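Local atomic coordinates of chitinase (PDB entry 5GZT), a protein that probably hydrolyses chitin and chitodextrins at random internal beta-1,4 linkages between N-acetylglucosamine units. Residues S1-D6 with P20-A25; I9-V14 with E33-G38; K26-V31 with D46-G51. All coordinates share one frame; numbering follows the deposited sequence.

In the fold
All three contacts join consecutive turns of one parallel beta-helix at the start of the chain, their centres about 69 to 78 Å from the chain's centre, whereas the glycoside hydrolase family 18 regions come later in the sequence. Interaction 1 belongs to one sheet, interaction 2 to a second, and interaction 3 lies at the corner following the first. Centres of interactions 1 and 2 are about 12 Å apart, those of 1 and 3 about 11 Å, and those of 2 and 3 about 16 Å. Met4 SD meets Ile9 CD1 at 3.5 Å, tying 1 to 2 inside the coil. Interaction 3 supplies a sodium ligand; the ion is about 7 Å from the Ala25 side chain of interaction 1.

Interaction 1 (S1-D6 with P20-A25)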
ATOM      1  N   SER B   1      14.173  71.347  32.045  1.00 69.52           N
ATOM      2  CA  SER B   1      14.291  69.967  31.491  1.00 72.71           C
ATOM      3  C   SER B   1      15.690  69.620  30.987  1.00 80.07           C
ATOM      4  O   SER B   1      16.443  70.480  30.529  1.00 92.65           O
ATOM      5  CB  SER B   1      13.260  69.725  30.375  1.00 63.61           C
ATOM      6  OG  SER B   1      11.949  69.801  30.917  1.00 67.40           O
ATOM      7  N   VAL B   2      16.000  68.327  31.041  1.00 66.45           N
ATOM      8  CA  VAL B   2      17.301  67.810  30.690  1.00 59.03           C
ATOM      9  C   VAL B   2      17.193  66.944  29.450  1.00 59.84           C
ATOM     10  O   VAL B   2      16.458  65.950  29.416  1.00 55.26           O
ATOM     11  CB  VAL B   2      17.899  67.007  31.862  1.00 56.03           C
ATOM     12  CG1 VAL B   2      19.324  66.593  31.533  1.00 55.14           C
ATOM     13  CG2 VAL B   2      17.794  67.798  33.175  1.00 53.43           C
ATOM     14  N   HIS B   3      17.932  67.337  28.423  1.00 62.02           N
ATOM     15  CA  HIS B   3      17.919  66.665  27.139  1.00 66.00           C
ATOM     16  C   HIS B   3      19.249  65.928  27.033  1.00 71.17           C
ATOM     17  O   HIS B   3      20.290  66.458  27.408  1.00 76.31           O
ATOM     18  CB  HIS B   3      17.717  67.672  25.996  1.00 63.82           C
ATOM     19  CG  HIS B   3      16.470  68.476  26.128  1.00 59.47           C
ATOM     20  ND1 HIS B   3      15.352  68.233  25.350  1.00 51.56           N
ATOM     21  CD2 HIS B   3      16.143  69.494  26.970  1.00 60.62           C
ATOM     22  CE1 HIS B   3      14.396  69.080  25.703  1.00 55.60           C
ATOM     23  NE2 HIS B   3      14.842  69.846  26.692  1.00 54.60           N
ATOM     24  N   MET B   4      19.182  64.686  26.564  1.00 72.34           N
ATOM     25  CA  MET B   4      20.317  63.799  26.446  1.00 71.26           C
ATOM     26  C   MET B   4      20.275  63.420  24.978  1.00 80.55           C
ATOM     27  O   MET B   4      19.603  62.450  24.571  1.00 75.96           O
ATOM     28  CB  MET B   4      20.192  62.593  27.406  1.00 69.71           C
ATOM     29  CG  MET B   4      20.328  62.966  28.893  1.00 64.95           C
ATOM     30  SD  MET B   4      20.073  61.590  30.059  1.00 66.65           S
ATOM     31  CE  MET B   4      20.110  62.375  31.677  1.00 57.42           C
ATOM     32  N   ASN B   5      20.942  64.266  24.186  1.00 83.60           N
ATOM     33  CA  ASN B   5      20.955  64.160  22.730  1.00 86.43           C
ATOM     34  C   ASN B   5      22.181  63.378  22.310  1.00 78.39           C
ATOM     35  O   ASN B   5      23.237  63.552  22.903  1.00 66.44           O
ATOM     36  CB  ASN B   5      20.953  65.548  22.090  1.00 90.33           C
ATOM     37  CG  ASN B   5      19.602  66.215  22.174  1.00 91.88           C
ATOM     38  OD1 ASN B   5      19.125  66.773  21.197  1.00104.91           O
ATOM     39  ND2 ASN B   5      18.971  66.144  23.335  1.00 90.90           N
ATOM     40  N   ASP B   6      22.002  62.501  21.313  1.00 82.63           N
ATOM     41  CA  ASP B   6      22.982  61.462  20.884  1.00 82.89           C
ATOM     42  C   ASP B   6      24.131  61.224  21.879  1.00 78.64           C
ATOM     43  O   ASP B   6      25.277  61.108  21.470  1.00 83.15           O
ATOM     44  CB  ASP B   6      23.534  61.761  19.467  1.00 79.30           C
ATOM     45  CG  ASP B   6      22.513  62.437  18.568  1.00 76.03           C
ATOM     46  OD1 ASP B   6      22.187  63.593  18.911  1.00 88.37           O
ATOM     47  OD2 ASP B   6      22.040  61.847  17.554  1.00 61.08           O
ATOM     48  N   PRO B  20       8.369  67.433  39.114  1.00 62.86           N
ATOM     49  CA  PRO B  20       9.267  66.588  38.363  1.00 63.41           C
ATOM     50  C   PRO B  20      10.282  67.309  37.457  1.00 63.30           C
ATOM     51  O   PRO B  20       9.994  68.366  36.918  1.00 69.67           O
ATOM     52  CB  PRO B  20       8.303  65.704  37.526  1.00 67.08           C
ATOM     53  CG  PRO B  20       7.007  66.425  37.503  1.00 65.37           C
ATOM     54  CD  PRO B  20       6.946  67.187  38.793  1.00 63.01           C
ATOM     55  N   VAL B  21      11.455  66.706  37.317  1.00 53.25           N
ATOM     56  CA  VAL B  21      12.323  66.944  36.196  1.00 57.30           C
ATOM     57  C   VAL B  21      11.853  66.093  35.043  1.00 55.70           C
ATOM     58  O   VAL B  21      11.643  64.876  35.216  1.00 53.07           O
ATOM     59  CB  VAL B  21      13.786  66.470  36.456  1.00 63.31           C
ATOM     60  CG1 VAL B  21      14.643  66.648  35.201  1.00 64.56           C
ATOM     61  CG2 VAL B  21      14.383  67.224  37.618  1.00 77.04           C
ATOM     62  N   ARG B  22      11.759  66.691  33.856  1.00 50.04           N
ATOM     63  CA  ARG B  22      11.615  65.905  32.628  1.00 53.65           C
ATOM     64  C   ARG B  22      13.015  65.573  32.082  1.00 53.43           C
ATOM     65  O   ARG B  22      13.861  66.448  31.986  1.00 57.57           O
ATOM     66  CB  ARG B  22      10.733  66.646  31.624  1.00 54.10           C
ATOM     67  CG  ARG B  22      10.419  65.905  30.344  1.00 57.89           C
ATOM     68  CD  ARG B  22       9.365  66.667  29.550  1.00 62.40           C
ATOM     69  NE  ARG B  22       9.976  67.865  28.939  1.00 63.31           N
ATOM     70  CZ  ARG B  22      10.465  67.941  27.697  1.00 62.77           C
ATOM     71  NH1 ARG B  22      10.411  66.899  26.855  1.00 73.38           N
ATOM     72  NH2 ARG B  22      11.013  69.072  27.290  1.00 60.35           N
ATOM     73  N   ILE B  23      13.273  64.299  31.785  1.00 49.47           N
ATOM     74  CA  ILE B  23      14.536  63.867  31.227  1.00 47.41           C
ATOM     75  C   ILE B  23      14.243  63.246  29.901  1.00 50.51           C
ATOM     76  O   ILE B  23      13.452  62.329  29.826  1.00 55.46           O
ATOM     77  CB  ILE B  23      15.295  62.851  32.135  1.00 48.69           C
ATOM     78  CG1 ILE B  23      15.556  63.473  33.503  1.00 46.46           C
ATOM     79  CG2 ILE B  23      16.610  62.410  31.480  1.00 47.87           C
ATOM     80  CD1 ILE B  23      16.229  62.558  34.523  1.00 47.81           C
ATOM     81  N   VAL B  24      14.905  63.734  28.851  1.00 48.36           N
ATOM     82  CA  VAL B  24      14.618  63.295  27.534  1.00 48.47           C
ATOM     83  C   VAL B  24      15.855  62.647  26.949  1.00 55.15           C
ATOM     84  O   VAL B  24      16.961  63.021  27.302  1.00 59.91           O
ATOM     85  CB  VAL B  24      14.136  64.463  26.637  1.00 45.87           C
ATOM     86  CG1 VAL B  24      13.527  63.907  25.360  1.00 46.89           C
ATOM     87  CG2 VAL B  24      13.117  65.304  27.367  1.00 49.75           C
ATOM     88  N   ALA B  25      15.642  61.670  26.070  1.00 48.00           N
ATOM     89  CA  ALA B  25      16.685  60.986  25.376  1.00 50.36           C
ATOM     90  C   ALA B  25      16.370  61.069  23.879  1.00 60.35           C
ATOM     91  O   ALA B  25      15.284  60.550  23.420  1.00 52.42           O
ATOM     92  CB  ALA B  25      16.740  59.526  25.833  1.00 50.08           C
TER
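Val2, His3 and Met4 pair in parallel with Ile23, Val24 and Ala25, the short strand axes coming within 4.6 Å at an angle of 11°. The backbones interlock alternately: Val2 N donates almost straight to Arg22 O at 3.0 Å, Val24 N returns a bond to Val2 O at 2.8 Å, and a weak, more bent one runs from Met4 N to Val24 O. Val2, Met4, Ile23 and Ala25 share the inward face of the sheet. There the extended Met4 chain brings its CE methyl to Ile23 CG2 at 3.5 Å; a long, flexible thioether suits a position where an apolar tip must reach an isoleucine branch. Val2 CG2 meets Val21 CG1 at 3.9 Å, a branched contact at the end of the interior, where the other protein chain also packs on both valines.

His3 and Val24 lie side by side on the outward face. Arg22 leaves with CG anti to its backbone N and then bends at chi3 (74°), which folds the guanidinium back over Ser1 and toward the histidine, where NH2 is 3.7 Å from His3 CE1. The two planes stand 82° apart, so the groups do not stack. NE and NH2 hydrogen-bond to the backbone of the other protein chain, and NH1 forms a salt bridge with Glu43. Replacing the arginine by an alanine here would probably leave Glu43 without its ionic mate and those interface acceptors without their donors. Strand 2-5 also pairs in parallel with a strand of the other chain, continuing across the interface the stacked parallel strands typical of a beta-helix.

Interaction 2 (I9-V14 with E33-G38)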
ATOM      1  N   ILE B   9      25.009  58.111  28.732  1.00 80.70           N
ATOM      2  CA  ILE B   9      24.947  58.219  30.182  1.00 79.82           C
ATOM      3  C   ILE B   9      24.931  56.801  30.773  1.00 72.16           C
ATOM      4  O   ILE B   9      24.521  55.829  30.101  1.00 62.05           O
ATOM      5  CB  ILE B   9      23.736  59.069  30.641  1.00 85.65           C
ATOM      6  CG1 ILE B   9      23.755  60.444  29.938  1.00 91.24           C
ATOM      7  CG2 ILE B   9      23.732  59.228  32.163  1.00 77.32           C
ATOM      8  CD1 ILE B   9      23.062  60.459  28.586  1.00 95.07           C
ATOM      9  N   GLY B  10      25.450  56.685  31.998  1.00 70.07           N
ATOM     10  CA  GLY B  10      25.456  55.423  32.711  1.00 71.56           C
ATOM     11  C   GLY B  10      24.284  55.428  33.658  1.00 73.44           C
ATOM     12  O   GLY B  10      23.161  55.880  33.316  1.00 61.45           O
ATOM     13  N   VAL B  11      24.544  54.922  34.853  1.00 69.56           N
ATOM     14  CA  VAL B  11      23.552  54.931  35.914  1.00 66.27           C
ATOM     15  C   VAL B  11      23.144  56.389  36.160  1.00 67.24           C
ATOM     16  O   VAL B  11      23.979  57.283  36.070  1.00 59.25           O
ATOM     17  CB  VAL B  11      24.099  54.254  37.197  1.00 64.95           C
ATOM     18  CG1 VAL B  11      23.224  54.550  38.434  1.00 59.22           C
ATOM     19  CG2 VAL B  11      24.260  52.757  36.959  1.00 64.31           C
ATOM     20  N   VAL B  12      21.856  56.597  36.447  1.00 64.54           N
ATOM     21  CA  VAL B  12      21.261  57.905  36.716  1.00 61.18           C
ATOM     22  C   VAL B  12      20.488  57.808  38.020  1.00 60.66           C
ATOM     23  O   VAL B  12      19.708  56.891  38.183  1.00 73.26           O
ATOM     24  CB  VAL B  12      20.245  58.302  35.602  1.00 62.99           C
ATOM     25  CG1 VAL B  12      19.680  59.703  35.852  1.00 60.48           C
ATOM     26  CG2 VAL B  12      20.849  58.152  34.210  1.00 54.39           C
ATOM     27  N   TYR B  13      20.679  58.742  38.938  1.00 58.93           N
ATOM     28  CA  TYR B  13      19.936  58.770  40.208  1.00 58.87           C
ATOM     29  C   TYR B  13      19.130  60.074  40.283  1.00 60.98           C
ATOM     30  O   TYR B  13      19.679  61.151  40.097  1.00 63.66           O
ATOM     31  CB  TYR B  13      20.898  58.660  41.404  1.00 58.85           C
ATOM     32  CG  TYR B  13      20.229  58.650  42.767  1.00 62.05           C
ATOM     33  CD1 TYR B  13      19.707  57.464  43.310  1.00 61.97           C
ATOM     34  CD2 TYR B  13      20.158  59.818  43.542  1.00 62.83           C
ATOM     35  CE1 TYR B  13      19.099  57.449  44.561  1.00 66.77           C
ATOM     36  CE2 TYR B  13      19.562  59.814  44.801  1.00 63.54           C
ATOM     37  CZ  TYR B  13      19.036  58.637  45.310  1.00 66.45           C
ATOM     38  OH  TYR B  13      18.422  58.650  46.549  1.00 65.73           O
ATOM     39  N   VAL B  14      17.842  59.980  40.582  1.00 55.26           N
ATOM     40  CA  VAL B  14      16.978  61.127  40.565  1.00 55.28           C
ATOM     41  C   VAL B  14      16.449  61.285  41.971  1.00 59.71           C
ATOM     42  O   VAL B  14      15.711  60.435  42.439  1.00 60.12           O
ATOM     43  CB  VAL B  14      15.824  60.955  39.536  1.00 52.29           C
ATOM     44  CG1 VAL B  14      14.829  62.131  39.578  1.00 49.33           C
ATOM     45  CG2 VAL B  14      16.374  60.757  38.131  1.00 46.89           C
ATOM     46  N   GLU B  33      20.887  52.476  33.995  1.00 58.72           N
ATOM     47  CA  GLU B  33      19.768  52.243  34.881  1.00 57.28           C
ATOM     48  C   GLU B  33      19.382  53.574  35.515  1.00 57.10           C
ATOM     49  O   GLU B  33      20.231  54.214  36.150  1.00 56.14           O
ATOM     50  CB  GLU B  33      20.130  51.199  35.990  1.00 54.83           C
ATOM     51  CG  GLU B  33      19.101  51.042  37.133  1.00 61.30           C
ATOM     52  CD  GLU B  33      19.435  49.957  38.171  1.00 60.88           C
ATOM     53  OE1 GLU B  33      19.932  48.913  37.743  1.00 60.99           O
ATOM     54  OE2 GLU B  33      19.176  50.136  39.391  1.00 54.63           O
ATOM     55  N   VAL B  34      18.095  53.934  35.420  1.00 50.16           N
ATOM     56  CA  VAL B  34      17.546  55.081  36.158  1.00 46.45           C
ATOM     57  C   VAL B  34      16.966  54.682  37.530  1.00 44.55           C
ATOM     58  O   VAL B  34      16.002  53.900  37.609  1.00 53.47           O
ATOM     59  CB  VAL B  34      16.418  55.774  35.333  1.00 43.01           C
ATOM     60  CG1 VAL B  34      15.985  57.072  36.002  1.00 40.71           C
ATOM     61  CG2 VAL B  34      16.822  55.966  33.872  1.00 47.76           C
ATOM     62  N   ILE B  35      17.480  55.250  38.610  1.00 40.12           N
ATOM     63  CA  ILE B  35      17.039  54.930  39.948  1.00 41.19           C
ATOM     64  C   ILE B  35      16.294  56.131  40.399  1.00 42.61           C
ATOM     65  O   ILE B  35      16.880  57.219  40.482  1.00 44.17           O
ATOM     66  CB  ILE B  35      18.236  54.707  40.959  1.00 51.26           C
ATOM     67  CG1 ILE B  35      18.990  53.417  40.672  1.00 54.11           C
ATOM     68  CG2 ILE B  35      17.742  54.668  42.393  1.00 47.84           C
ATOM     69  CD1 ILE B  35      19.996  53.572  39.566  1.00 60.37           C
ATOM     70  N   ILE B  36      15.038  55.934  40.772  1.00 48.27           N
ATOM     71  CA  ILE B  36      14.123  57.018  41.085  1.00 46.83           C
ATOM     72  C   ILE B  36      13.862  57.130  42.569  1.00 49.23           C
ATOM     73  O   ILE B  36      13.244  56.238  43.203  1.00 41.75           O
ATOM     74  CB  ILE B  36      12.790  56.912  40.281  1.00 43.82           C
ATOM     75  CG1 ILE B  36      13.120  56.880  38.784  1.00 41.10           C
ATOM     76  CG2 ILE B  36      11.880  58.060  40.634  1.00 39.78           C
ATOM     77  CD1 ILE B  36      11.933  56.902  37.855  1.00 41.34           C
ATOM     78  N   ALA B  37      14.314  58.270  43.111  1.00 50.94           N
ATOM     79  CA  ALA B  37      14.046  58.678  44.485  1.00 54.41           C
ATOM     80  C   ALA B  37      13.400  60.056  44.479  1.00 56.96           C
ATOM     81  O   ALA B  37      13.414  60.758  45.497  1.00 52.23           O
ATOM     82  CB  ALA B  37      15.344  58.705  45.298  1.00 56.18           C
ATOM     83  N   GLY B  38      12.857  60.456  43.335  1.00 52.94           N
ATOM     84  CA  GLY B  38      12.026  61.634  43.306  1.00 49.76           C
ATOM     85  C   GLY B  38      11.148  61.719  42.084  1.00 46.68           C
ATOM     86  O   GLY B  38      11.001  60.761  41.338  1.00 43.88           O
TER
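Val12, Tyr13 and Val14 lie against Val34, Ile35 and Ile36 as adjoining parallel strands in the second sheet of the beta-helix, their axes crossing at -17°. A continuous ladder of backbone bonds joins them. Val12 N donates to Glu33 O, tilted 27° out of the carbonyl plane, while Ile35 N meets Val12 O at 2.8 Å. The next two, Val14 N to Ile35 O and Ala37 N to Val14 O, carry the ladder past the end of the strand, the last at 2.7 Å.

The residues alternate between faces. Val12, Val14, Val34 and Ile36 point inward, where beta-branched apolar side chains suit both an extended backbone and a dry interior; Val14 touches Val34 loosely, CG2 to CG1 at 4.3 Å, and both also pack against strand 40-47. On the outward face Ile35 serves two neighbours with two different branches. CD1 reaches Val11 CG1 at 3.6 Å, whereas CG2, anti to the backbone N, is turned to Tyr13 CD1 at 3.5 Å. Strand 12-14 forms a parallel ladder with a strand of the other protein chain on its remaining edge. Tyr13 itself sets CG anti to its backbone N (chi1 -179°), which lays the ring along the neighbouring strand, past Ile35, until Tyr13 OH stands 3.3 Å from the Ala37 CB methyl.

Interaction 3 (K26-V31 with D46-G51); sequences KGSAKV and DLTGTG. With NA (sodium ion), chain C.
Gly51 and Gly27, the two residues most covered here, meet the opposite segment through bare backbone at a corner of the parallel beta-helix, where successive turns stack loop on loop. Asp46 comes next, at the point where the chain turns out of its strand. Its carbonyl O accepts Gly27 N at 2.6 Å, while its carboxylate, with OD2 6.5 Å from Lys26 NZ, can offer at most a distant attraction.

Gly27 is the second residue of a type II' turn from Lys26 to Ala29, closed by a weak bond from Ala29 N to Lys26 O. Its positive phi (66°) favours glycine, and its carbonyl O takes two bonds from the next coil. Gly27 O is gripped from one face of its plane: by Thr48 N at 2.7 Å, standing well above the plane, and by Gly49 N at 2.8 Å in a nearly straight bond. Gly49 must also be small, because a CB there would run into Ala29 O.

Gly51, in the next coil, has a similar backbone conformation (phi 69°), and a side chain would be crowded by Leu47 CD2. The single bridge it makes with Lys30 has two backbone bonds, one from Gly51 N to Ala29 O at 3.1 Å and one from Val31 N to Gly51 O at 2.6 Å, each donor lying above the carbonyl plane it meets. Val31 CG2 also rests 3.5 Å from Gly51 O; a valine suits this buried place because its other branch, CG1, packs against Ile9 and Val12. The same loop, Thr48 to Gly51, carries a ligand of a sodium ion, which Glu44, Phe52 and Ser72 also bind; Thr50 coordinates it through its backbone, with Thr50 O 2.3 Å from the metal.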
ATOM      1  N   LYS B  26      17.317  61.694  23.130  1.00 62.55           N
ATOM      2  CA  LYS B  26      17.145  62.000  21.702  1.00 66.72           C
ATOM      3  C   LYS B  26      18.182  61.347  20.763  1.00 63.09           C
ATOM      4  O   LYS B  26      19.382  61.326  21.024  1.00 61.40           O
ATOM      5  CB  LYS B  26      17.101  63.523  21.493  1.00 77.60           C
ATOM      6  CG  LYS B  26      16.158  63.965  20.375  1.00 83.70           C
ATOM      7  CD  LYS B  26      16.540  65.314  19.768  1.00 89.81           C
ATOM      8  CE  LYS B  26      17.726  65.193  18.806  1.00 95.80           C
ATOM      9  NZ  LYS B  26      18.042  66.475  18.112  1.00 96.36           N
ATOM     10  N   GLY B  27      17.688  60.791  19.672  1.00 61.96           N
ATOM     11  CA  GLY B  27      18.533  60.211  18.652  1.00 73.84           C
ATOM     12  C   GLY B  27      19.309  58.977  19.076  1.00 79.08           C
ATOM     13  O   GLY B  27      18.716  57.963  19.451  1.00 72.73           O
ATOM     14  N   SER B  28      20.633  59.047  18.964  1.00 81.84           N
ATOM     15  CA  SER B  28      21.497  57.924  19.326  1.00 83.04           C
ATOM     16  C   SER B  28      21.840  57.858  20.809  1.00 85.31           C
ATOM     17  O   SER B  28      22.806  57.185  21.181  1.00 84.39           O
ATOM     18  CB  SER B  28      22.769  57.940  18.479  1.00 77.64           C
ATOM     19  OG  SER B  28      22.453  57.318  17.259  1.00 82.69           O
ATOM     20  N   ALA B  29      21.038  58.505  21.660  1.00 72.53           N
ATOM     21  CA  ALA B  29      21.297  58.490  23.090  1.00 67.04           C
ATOM     22  C   ALA B  29      21.130  57.079  23.689  1.00 63.16           C
ATOM     23  O   ALA B  29      20.512  56.173  23.069  1.00 44.14           O
ATOM     24  CB  ALA B  29      20.417  59.492  23.815  1.00 68.16           C
ATOM     25  N   LYS B  30      21.669  56.967  24.906  1.00 62.98           N
ATOM     26  CA  LYS B  30      22.086  55.725  25.554  1.00 70.29           C
ATOM     27  C   LYS B  30      22.086  56.003  27.067  1.00 69.06           C
ATOM     28  O   LYS B  30      22.861  56.855  27.556  1.00 62.54           O
ATOM     29  CB  LYS B  30      23.524  55.409  25.090  1.00 85.51           C
ATOM     30  CG  LYS B  30      23.774  54.109  24.350  1.00 88.49           C
ATOM     31  CD  LYS B  30      23.854  52.923  25.313  1.00 99.28           C
ATOM     32  CE  LYS B  30      22.535  52.182  25.371  1.00101.84           C
ATOM     33  NZ  LYS B  30      22.191  51.661  24.013  1.00 98.12           N
ATOM     34  N   VAL B  31      21.209  55.345  27.822  1.00 67.53           N
ATOM     35  CA  VAL B  31      21.130  55.624  29.263  1.00 64.26           C
ATOM     36  C   VAL B  31      21.210  54.319  30.002  1.00 63.89           C
ATOM     37  O   VAL B  31      20.672  53.287  29.538  1.00 63.16           O
ATOM     38  CB  VAL B  31      19.868  56.411  29.701  1.00 63.21           C
ATOM     39  CG1 VAL B  31      20.111  57.116  31.047  1.00 63.03           C
ATOM     40  CG2 VAL B  31      19.468  57.437  28.648  1.00 70.34           C
ATOM     41  N   ASP B  46      12.390  60.965  19.124  1.00 70.82           N
ATOM     42  CA  ASP B  46      13.174  60.837  17.897  1.00 77.71           C
ATOM     43  C   ASP B  46      14.412  60.045  18.278  1.00 79.36           C
ATOM     44  O   ASP B  46      15.514  60.591  18.334  1.00 73.29           O
ATOM     45  CB  ASP B  46      13.532  62.234  17.306  1.00 83.36           C
ATOM     46  CG  ASP B  46      12.307  62.971  16.693  1.00 82.11           C
ATOM     47  OD1 ASP B  46      11.567  62.349  15.865  1.00 75.51           O
ATOM     48  OD2 ASP B  46      12.108  64.173  17.041  1.00 72.55           O
ATOM     49  N   LEU B  47      14.180  58.778  18.633  1.00 79.87           N
ATOM     50  CA  LEU B  47      15.190  57.912  19.231  1.00 68.35           C
ATOM     51  C   LEU B  47      15.541  56.851  18.225  1.00 64.93           C
ATOM     52  O   LEU B  47      14.679  56.058  17.801  1.00 57.45           O
ATOM     53  CB  LEU B  47      14.696  57.247  20.524  1.00 75.12           C
ATOM     54  CG  LEU B  47      15.790  56.509  21.335  1.00 77.39           C
ATOM     55  CD1 LEU B  47      16.541  57.473  22.259  1.00 72.58           C
ATOM     56  CD2 LEU B  47      15.218  55.321  22.124  1.00 80.59           C
ATOM     57  N   THR B  48      16.819  56.895  17.836  1.00 61.88           N
ATOM     58  CA  THR B  48      17.455  55.925  16.942  1.00 62.91           C
ATOM     59  C   THR B  48      18.252  54.860  17.710  1.00 53.54           C
ATOM     60  O   THR B  48      18.288  53.713  17.255  1.00 58.53           O
ATOM     61  CB  THR B  48      18.397  56.586  15.870  1.00 60.11           C
ATOM     62  OG1 THR B  48      19.167  55.558  15.243  1.00 64.69           O
ATOM     63  CG2 THR B  48      19.367  57.570  16.442  1.00 56.68           C
ATOM     64  N   GLY B  49      18.896  55.267  18.817  1.00 50.85           N
ATOM     65  CA  GLY B  49      19.573  54.384  19.764  1.00 60.59           C
ATOM     66  C   GLY B  49      18.612  53.611  20.673  1.00 62.82           C
ATOM     67  O   GLY B  49      17.448  53.358  20.326  1.00 59.79           O
ATOM     68  N   THR B  50      19.105  53.205  21.834  1.00 66.54           N
ATOM     69  CA  THR B  50      18.294  52.388  22.740  1.00 67.56           C
ATOM     70  C   THR B  50      17.759  53.207  23.922  1.00 63.25           C
ATOM     71  O   THR B  50      16.764  52.847  24.491  1.00 66.00           O
ATOM     72  CB  THR B  50      19.058  51.152  23.251  1.00 67.06           C
ATOM     73  OG1 THR B  50      20.105  51.596  24.115  1.00 67.08           O
ATOM     74  CG2 THR B  50      19.605  50.279  22.092  1.00 58.40           C
ATOM     75  N   GLY B  51      18.432  54.288  24.291  1.00 61.26           N
ATOM     76  CA  GLY B  51      17.935  55.221  25.287  1.00 60.50           C
ATOM     77  C   GLY B  51      17.901  54.668  26.706  1.00 63.87           C
ATOM     78  O   GLY B  51      18.952  54.251  27.227  1.00 56.37           O
TER
HETATM   79 NA    NA C4001      14.666  52.436  25.438  1.00 50.48          NA